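Side-chain contacts in lectin (Trichosanthes anguina, PDB 4HR6), which probably binds carbohydrate as a seed lectin, being a three-chain, nontoxic homologue of type II ribosome-inactivating proteins: residues L6-T9 and S15-L18; N65-L70 and T76-I81; S93-A98 and L105-I110. One frame throughout, in Å; residues are numbered along the deposited sequence.

Contact 1: residues L6-T9 and S15-L18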
loop_
_atom_site.group_PDB
_atom_site.type_symbol
_atom_site.label_atom_id
_atom_site.label_comp_id
_atom_site.label_asym_id
_atom_site.label_seq_id
_atom_site.Cartn_x
_atom_site.Cartn_y
_atom_site.Cartn_z
ATOM N N LEU B 6 18.655 12.502 -13.827
ATOM C CA LEU B 6 17.295 12.872 -13.939
ATOM C C LEU B 6 17.264 14.358 -14.227
ATOM O O LEU B 6 17.844 15.143 -13.482
ATOM C CB LEU B 6 16.705 12.544 -12.594
ATOM C CG LEU B 6 15.231 12.445 -12.484
ATOM C CD1 LEU B 6 14.942 11.345 -11.470
ATOM C CD2 LEU B 6 14.718 13.806 -12.076
ATOM N N THR B 7 16.595 14.749 -15.298
ATOM C CA THR B 7 16.551 16.154 -15.690
ATOM C C THR B 7 15.187 16.794 -15.429
ATOM O O THR B 7 14.147 16.224 -15.712
ATOM C CB THR B 7 16.936 16.298 -17.169
ATOM O OG1 THR B 7 18.240 15.734 -17.357
ATOM C CG2 THR B 7 16.981 17.760 -17.598
ATOM N N LEU B 8 15.201 17.992 -14.873
ATOM C CA LEU B 8 13.976 18.759 -14.679
ATOM C C LEU B 8 14.163 20.079 -15.390
ATOM O O LEU B 8 15.231 20.668 -15.309
ATOM C CB LEU B 8 13.731 19.020 -13.201
ATOM C CG LEU B 8 13.691 17.802 -12.293
ATOM C CD1 LEU B 8 13.856 18.259 -10.856
ATOM C CD2 LEU B 8 12.390 17.046 -12.471
ATOM N N THR B 9 13.125 20.539 -16.079
ATOM C CA THR B 9 13.178 21.785 -16.855
ATOM C C THR B 9 12.018 22.714 -16.466
ATOM O O THR B 9 10.858 22.330 -16.514
ATOM C CB THR B 9 13.120 21.470 -18.350
ATOM O OG1 THR B 9 14.222 20.623 -18.684
ATOM C CG2 THR B 9 13.190 22.748 -19.203
ATOM N N SER B 15 17.216 24.019 -17.316
ATOM C CA SER B 15 17.320 22.599 -16.946
ATOM C C SER B 15 18.365 22.365 -15.863
ATOM O O SER B 15 19.449 22.944 -15.891
ATOM C CB SER B 15 17.671 21.769 -18.163
ATOM O OG SER B 15 16.535 21.595 -18.976
ATOM N N ILE B 16 18.027 21.530 -14.887
ATOM C CA ILE B 16 19.018 21.002 -13.955
ATOM C C ILE B 16 19.090 19.487 -14.089
ATOM O O ILE B 16 18.119 18.852 -14.481
ATOM C CB ILE B 16 18.712 21.364 -12.504
ATOM C CG1 ILE B 16 17.428 20.678 -12.013
ATOM C CG2 ILE B 16 18.617 22.885 -12.347
ATOM C CD1 ILE B 16 17.163 20.914 -10.545
ATOM N N THR B 17 20.254 18.924 -13.788
ATOM C CA THR B 17 20.420 17.490 -13.770
ATOM C C THR B 17 20.696 17.066 -12.341
ATOM O O THR B 17 21.643 17.529 -11.717
ATOM C CB THR B 17 21.581 17.042 -14.661
ATOM O OG1 THR B 17 21.266 17.348 -16.010
ATOM C CG2 THR B 17 21.792 15.547 -14.558
ATOM N N LEU B 18 19.883 16.141 -11.862
ATOM C CA LEU B 18 19.925 15.697 -10.497
ATOM C C LEU B 18 20.397 14.245 -10.453
ATOM O O LEU B 18 19.905 13.402 -11.211
ATOM C CB LEU B 18 18.529 15.850 -9.939
ATOM C CG LEU B 18 18.261 15.448 -8.508
ATOM C CD1 LEU B 18 18.842 16.465 -7.552
ATOM C CD2 LEU B 18 16.753 15.334 -8.352
#
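Leu8 and Ile16 face each other as an antiparallel hydrogen-bonded pair, and they form the tightly packed half of this contact. Their two backbone bonds are matched and fairly straight: Leu8 N to Ile16 O is 3.1 Å and Ile16 N to Leu8 O is 3.0 Å. The side chains meet near their roots, where Leu8 CB lies 4.2 Å from Ile16 CG1. A chi1 of 66° keeps that methylene close over the backbone, near Leu8 O as well. Helix 85-96 covers this pair, with Ile92 against Leu8 and both Leu95 and Phe96 against Ile16. Leu6 and Leu18 lie on the same face, Leu18 packing on Ala27 and Tyr30 of strand 26-32. The pair Leu6–Leu18 is lopsided, for Leu18 N gives a straight bond to Leu6 O (172°), whereas the return bond from Leu6 N is weak and bent. The two strands form a beta hairpin, the first in this chain, in the mixed sheet of the ribosome-inactivating-protein fold. Strand 3-9 is outermost within this chain, but a strand of a neighbouring lectin chain continues the sheet in parallel beside Thr7, Leu8 and Thr9. The other face is polar and looser. Thr7 OG1 stands 3.7 Å from Thr17 OG1, and the two side chains, both partly exposed, pass at a slant. Nearer the turn, Thr9 OG1 and Ser15 OG are modelled 2.5 Å apart, a hydrogen bond of doubtful exact length in which either could donate.

Contact 2: residues N65-L70 and T76-I81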
loop_
_atom_site.group_PDB
_atom_site.type_symbol
_atom_site.label_atom_id
_atom_site.label_comp_id
_atom_site.label_asym_id
_atom_site.label_seq_id
_atom_site.Cartn_x
_atom_site.Cartn_y
_atom_site.Cartn_z
ATOM N N ASN B 65 21.642 15.466 2.937
ATOM C CA ASN B 65 20.414 15.143 2.252
ATOM C C ASN B 65 19.352 14.528 3.152
ATOM O O ASN B 65 18.376 14.012 2.665
ATOM C CB ASN B 65 20.692 14.259 1.032
ATOM C CG ASN B 65 21.419 12.987 1.371
ATOM O OD1 ASN B 65 21.350 12.503 2.479
ATOM N ND2 ASN B 65 22.096 12.420 0.391
ATOM N N THR B 66 19.550 14.535 4.458
ATOM C CA THR B 66 18.499 14.051 5.350
ATOM C C THR B 66 17.454 15.165 5.458
ATOM O O THR B 66 17.776 16.362 5.340
ATOM C CB THR B 66 19.005 13.760 6.759
ATOM O OG1 THR B 66 19.506 14.973 7.336
ATOM C CG2 THR B 66 20.102 12.686 6.750
ATOM N N PHE B 67 16.210 14.779 5.700
ATOM C CA PHE B 67 15.146 15.775 5.873
ATOM C C PHE B 67 15.413 16.714 7.042
ATOM O O PHE B 67 15.165 17.917 6.943
ATOM C CB PHE B 67 13.799 15.110 6.053
ATOM C CG PHE B 67 13.280 14.460 4.816
ATOM C CD1 PHE B 67 13.003 13.106 4.798
ATOM C CD2 PHE B 67 13.053 15.207 3.666
ATOM C CE1 PHE B 67 12.529 12.500 3.645
ATOM C CE2 PHE B 67 12.568 14.607 2.515
ATOM C CZ PHE B 67 12.319 13.253 2.507
ATOM N N LYS B 68 15.899 16.184 8.147
ATOM C CA LYS B 68 16.211 17.024 9.293
ATOM C C LYS B 68 17.211 18.111 8.921
ATOM O O LYS B 68 17.039 19.279 9.279
ATOM C CB LYS B 68 16.789 16.202 10.441
ATOM C CG LYS B 68 15.762 15.605 11.371
ATOM C CD LYS B 68 16.432 14.985 12.594
ATOM C CE LYS B 68 15.402 14.413 13.568
ATOM N NZ LYS B 68 14.641 13.266 12.993
ATOM N N SER B 69 18.268 17.732 8.207
ATOM C CA SER B 69 19.303 18.705 7.871
ATOM C C SER B 69 18.720 19.761 6.936
ATOM O O SER B 69 18.976 20.967 7.077
ATOM C CB SER B 69 20.532 18.039 7.234
ATOM O OG SER B 69 21.543 19.009 6.961
ATOM N N LEU B 70 17.961 19.306 5.963
ATOM C CA LEU B 70 17.317 20.228 5.032
ATOM C C LEU B 70 16.369 21.186 5.730
ATOM O O LEU B 70 16.345 22.374 5.408
ATOM C CB LEU B 70 16.570 19.464 3.947
ATOM C CG LEU B 70 17.522 18.862 2.913
ATOM C CD1 LEU B 70 16.805 17.847 2.065
ATOM C CD2 LEU B 70 18.106 19.964 2.039
ATOM N N THR B 76 12.477 25.876 8.423
ATOM C CA THR B 76 11.110 25.431 8.663
ATOM C C THR B 76 10.929 23.955 8.273
ATOM O O THR B 76 11.821 23.361 7.676
ATOM C CB THR B 76 10.113 26.349 7.922
ATOM O OG1 THR B 76 8.803 26.123 8.430
ATOM C CG2 THR B 76 10.133 26.114 6.421
ATOM N N THR B 77 9.787 23.365 8.618
ATOM C CA THR B 77 9.567 21.941 8.390
ATOM C C THR B 77 8.709 21.669 7.163
ATOM O O THR B 77 8.077 22.562 6.603
ATOM C CB THR B 77 8.911 21.273 9.605
ATOM O OG1 THR B 77 7.559 21.724 9.718
ATOM C CG2 THR B 77 9.691 21.606 10.898
ATOM N N ARG B 78 8.696 20.412 6.751
ATOM C CA ARG B 78 7.914 19.972 5.601
ATOM C C ARG B 78 6.413 20.318 5.709
ATOM O O ARG B 78 5.754 20.542 4.688
ATOM C CB ARG B 78 8.077 18.459 5.420
ATOM C CG ARG B 78 9.434 18.035 4.882
ATOM C CD ARG B 78 9.679 16.544 5.061
ATOM N NE ARG B 78 9.991 16.228 6.463
ATOM C CZ ARG B 78 10.009 15.002 6.964
ATOM N NH1 ARG B 78 9.721 13.963 6.193
ATOM N NH2 ARG B 78 10.311 14.808 8.242
ATOM N N GLN B 79 5.889 20.355 6.933
ATOM C CA GLN B 79 4.476 20.662 7.189
ATOM C C GLN B 79 4.133 22.145 7.071
ATOM O O GLN B 79 3.024 22.556 7.384
ATOM C CB GLN B 79 4.083 20.149 8.559
ATOM C CG GLN B 79 4.099 18.635 8.598
ATOM C CD GLN B 79 3.977 18.093 9.987
ATOM O OE1 GLN B 79 4.956 17.646 10.570
ATOM N NE2 GLN B 79 2.764 18.123 10.533
ATOM N N THR B 80 5.095 22.926 6.596
ATOM C CA THR B 80 4.966 24.344 6.390
ATOM C C THR B 80 5.195 24.716 4.920
ATOM O O THR B 80 4.924 25.831 4.505
ATOM C CB THR B 80 6.020 25.039 7.275
ATOM O OG1 THR B 80 5.543 25.046 8.627
ATOM C CG2 THR B 80 6.303 26.453 6.831
ATOM N N ILE B 81 5.703 23.793 4.120
ATOM C CA ILE B 81 6.183 24.150 2.806
ATOM C C ILE B 81 5.234 23.648 1.748
ATOM O O ILE B 81 4.951 22.457 1.682
ATOM C CB ILE B 81 7.580 23.558 2.564
ATOM C CG1 ILE B 81 8.579 24.192 3.537
ATOM C CG2 ILE B 81 8.018 23.786 1.133
ATOM C CD1 ILE B 81 9.819 23.363 3.752
#
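Phe67 and Arg78 meet in an offset cation-pi stack that ties the first turn of helix 67-74 to the loop following that helix in the ribosome-inactivating-protein fold. The guanidinium lies almost parallel to the ring, with planes 6° apart, but is displaced toward its rim: Arg78 CZ is 4.5 Å from the ring centroid and 32° off the normal. Arg78 NH1 therefore rests over the ring near Phe67 CD1, at 3.7 Å, while Phe67 CB sits above the middle of the guanidinium, 3.9 Å from Arg78 CZ. Both residues point CB toward the other segment. The arginine runs extended through chi2 and then bends at CG–CD (chi3 -75°), a turn that lays its flat end against the ring. Phe67 turns CG away from its own carbonyl carbon, which carries the ring to the backbone N side, where one face meets the guanidinium; the two side chains cross at about a right angle. Salt bridges grip two of the guanidinium nitrogens, NE by Glu71 and NH1 by Glu147 and Asp148, the last two on helix 141-159. These acids probably stabilise the positive charge and fix the rotation of the group over the ring. Just before Phe67 the helix is opened by Thr66 at the N-cap, whose hydroxyl also bonds to Asp64. There Ser69 N donates to Thr66 OG1 over 3.1 Å.

Contact 3: residues S93-A98 and L105-I110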
loop_
_atom_site.group_PDB
_atom_site.type_symbol
_atom_site.label_atom_id
_atom_site.label_comp_id
_atom_site.label_asym_id
_atom_site.label_seq_id
_atom_site.Cartn_x
_atom_site.Cartn_y
_atom_site.Cartn_z
ATOM N N SER B 93 14.219 26.835 -10.780
ATOM C CA SER B 93 14.914 28.102 -11.027
ATOM C C SER B 93 15.952 28.438 -9.993
ATOM O O SER B 93 17.040 28.889 -10.348
ATOM C CB SER B 93 13.919 29.265 -11.139
ATOM O OG SER B 93 13.122 29.081 -12.300
ATOM N N ASN B 94 15.610 28.247 -8.717
ATOM C CA ASN B 94 16.525 28.554 -7.645
ATOM C C ASN B 94 17.785 27.679 -7.680
ATOM O O ASN B 94 18.881 28.154 -7.364
ATOM C CB ASN B 94 15.859 28.369 -6.287
ATOM C CG ASN B 94 14.711 29.323 -6.056
ATOM O OD1 ASN B 94 14.729 30.472 -6.492
ATOM N ND2 ASN B 94 13.688 28.837 -5.371
ATOM N N LEU B 95 17.602 26.393 -7.989
ATOM C CA LEU B 95 18.729 25.479 -8.170
ATOM C C LEU B 95 19.556 25.884 -9.383
ATOM O O LEU B 95 20.770 25.854 -9.328
ATOM C CB LEU B 95 18.269 24.031 -8.353
ATOM C CG LEU B 95 17.725 23.218 -7.175
ATOM C CD1 LEU B 95 18.007 21.727 -7.344
ATOM C CD2 LEU B 95 18.250 23.685 -5.852
ATOM N N PHE B 96 18.890 26.240 -10.469
ATOM C CA PHE B 96 19.575 26.666 -11.680
ATOM C C PHE B 96 20.471 27.882 -11.459
ATOM O O PHE B 96 21.596 27.906 -11.961
ATOM C CB PHE B 96 18.585 26.964 -12.787
ATOM C CG PHE B 96 19.230 27.291 -14.107
ATOM C CD1 PHE B 96 19.610 26.286 -14.974
ATOM C CD2 PHE B 96 19.447 28.607 -14.480
ATOM C CE1 PHE B 96 20.189 26.580 -16.193
ATOM C CE2 PHE B 96 20.043 28.912 -15.693
ATOM C CZ PHE B 96 20.409 27.891 -16.556
ATOM N N ASN B 97 19.986 28.851 -10.677
ATOM C CA ASN B 97 20.745 30.045 -10.338
ATOM C C ASN B 97 21.665 29.836 -9.160
ATOM O O ASN B 97 22.386 30.756 -8.777
ATOM C CB ASN B 97 19.790 31.191 -9.984
ATOM C CG ASN B 97 18.867 31.558 -11.134
ATOM O OD1 ASN B 97 17.682 31.810 -10.935
ATOM N ND2 ASN B 97 19.407 31.578 -12.338
ATOM N N ALA B 98 21.603 28.650 -8.548
ATOM C CA ALA B 98 22.408 28.338 -7.373
ATOM C C ALA B 98 22.276 29.417 -6.304
ATOM O O ALA B 98 23.246 29.836 -5.688
ATOM C CB ALA B 98 23.863 28.123 -7.758
ATOM N N LEU B 105 15.196 24.913 0.864
ATOM C CA LEU B 105 13.766 24.919 0.589
ATOM C C LEU B 105 13.460 24.266 -0.749
ATOM O O LEU B 105 12.561 23.423 -0.845
ATOM C CB LEU B 105 13.256 26.358 0.575
ATOM C CG LEU B 105 11.741 26.493 0.407
ATOM C CD1 LEU B 105 11.092 26.373 1.775
ATOM C CD2 LEU B 105 11.369 27.812 -0.273
ATOM N N SER B 106 14.216 24.647 -1.774
ATOM C CA SER B 106 13.987 24.130 -3.120
ATOM C C SER B 106 14.236 22.625 -3.183
ATOM O O SER B 106 13.469 21.916 -3.821
ATOM C CB SER B 106 14.810 24.898 -4.151
ATOM O OG SER B 106 14.576 26.299 -4.037
ATOM N N PHE B 107 15.266 22.136 -2.479
ATOM C CA PHE B 107 15.496 20.694 -2.394
ATOM C C PHE B 107 14.316 19.950 -1.730
ATOM O O PHE B 107 13.891 18.906 -2.192
ATOM C CB PHE B 107 16.807 20.375 -1.656
ATOM C CG PHE B 107 18.016 20.342 -2.555
ATOM C CD1 PHE B 107 19.117 21.136 -2.291
ATOM C CD2 PHE B 107 18.050 19.510 -3.660
ATOM C CE1 PHE B 107 20.237 21.096 -3.121
ATOM C CE2 PHE B 107 19.162 19.472 -4.498
ATOM C CZ PHE B 107 20.250 20.263 -4.225
ATOM N N LEU B 108 13.793 20.499 -0.652
ATOM C CA LEU B 108 12.624 19.915 0.019
ATOM C C LEU B 108 11.421 19.724 -0.930
ATOM O O LEU B 108 10.773 18.667 -0.945
ATOM C CB LEU B 108 12.245 20.790 1.196
ATOM C CG LEU B 108 12.525 20.356 2.637
ATOM C CD1 LEU B 108 13.396 19.141 2.782
ATOM C CD2 LEU B 108 13.056 21.529 3.461
ATOM N N VAL B 109 11.166 20.722 -1.763
ATOM C CA VAL B 109 10.113 20.616 -2.756
ATOM C C VAL B 109 10.394 19.505 -3.764
ATOM O O VAL B 109 9.554 18.628 -4.017
ATOM C CB VAL B 109 9.920 21.958 -3.489
ATOM C CG1 VAL B 109 8.910 21.816 -4.604
ATOM C CG2 VAL B 109 9.473 23.049 -2.513
ATOM N N ILE B 110 11.592 19.544 -4.343
ATOM C CA ILE B 110 11.946 18.661 -5.434
ATOM C C ILE B 110 12.022 17.208 -4.959
ATOM O O ILE B 110 11.493 16.316 -5.605
ATOM C CB ILE B 110 13.271 19.101 -6.083
ATOM C CG1 ILE B 110 13.053 20.369 -6.898
ATOM C CG2 ILE B 110 13.814 18.005 -6.985
ATOM C CD1 ILE B 110 14.300 21.188 -7.098
#
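Leu95 and Asn94, near the C-terminal end of helix 85-96, pack against the early turns of helix 103-119, a helix-helix contact inside the ribosome-inactivating-protein fold. Apolar packing carries most of it, and Leu95 is its centre. Its two methyls divide the work. Leu95 CD1 meets Ile110 CD1 tip to tip at 3.8 Å, and it also touches Phe107 CE2. Leu95 CD2 lies over the centre of one face of the Phe107 ring, a CH-pi contact 4.3 Å from the centroid and 11° off the normal; the same methyl lies 4.0 Å from Ser106 CB. Phe107 leaves its helix to the side of the neighbouring segment, yet its ring end comes nearer, crossing the leucine at about a right angle and meeting the ring of Phe41 as well. Ile16 of strand 15-21 also packs on Leu95. The polar component is a single bond between two buried side chains. Ser106 OG, whose strongest polar partner is Leu102 O one turn earlier, also accepts from the Asn94 amide. The hydroxyl lies 14° out of the amide plane, and Asn94 ND2 reaches Ser106 OG at 3.0 Å with an N-H...O angle of 154°.

Contacts 1 and 3 are buried and adjoin: Ile16 CD1 of the hairpin meets Leu95 CD1 at 3.4 Å, joining the sheet to helix 85-96. Contact 2 is only partly buried, and it reaches contact 3 where Leu70 and Ile81 pack on Leu108. Helix 103-119 thus belongs to contact 3 and is packed on by contact 2, while contacts 1 and 2 do not touch, their nearest atoms being about 9 Å apart. Chemistry follows position: backbone hydrogen bonds dominate the hairpin, apolar methyls and a ring fill the space between the helices, and a charged stack backed by acidic residues joins a buried arginine to a partly exposed ring.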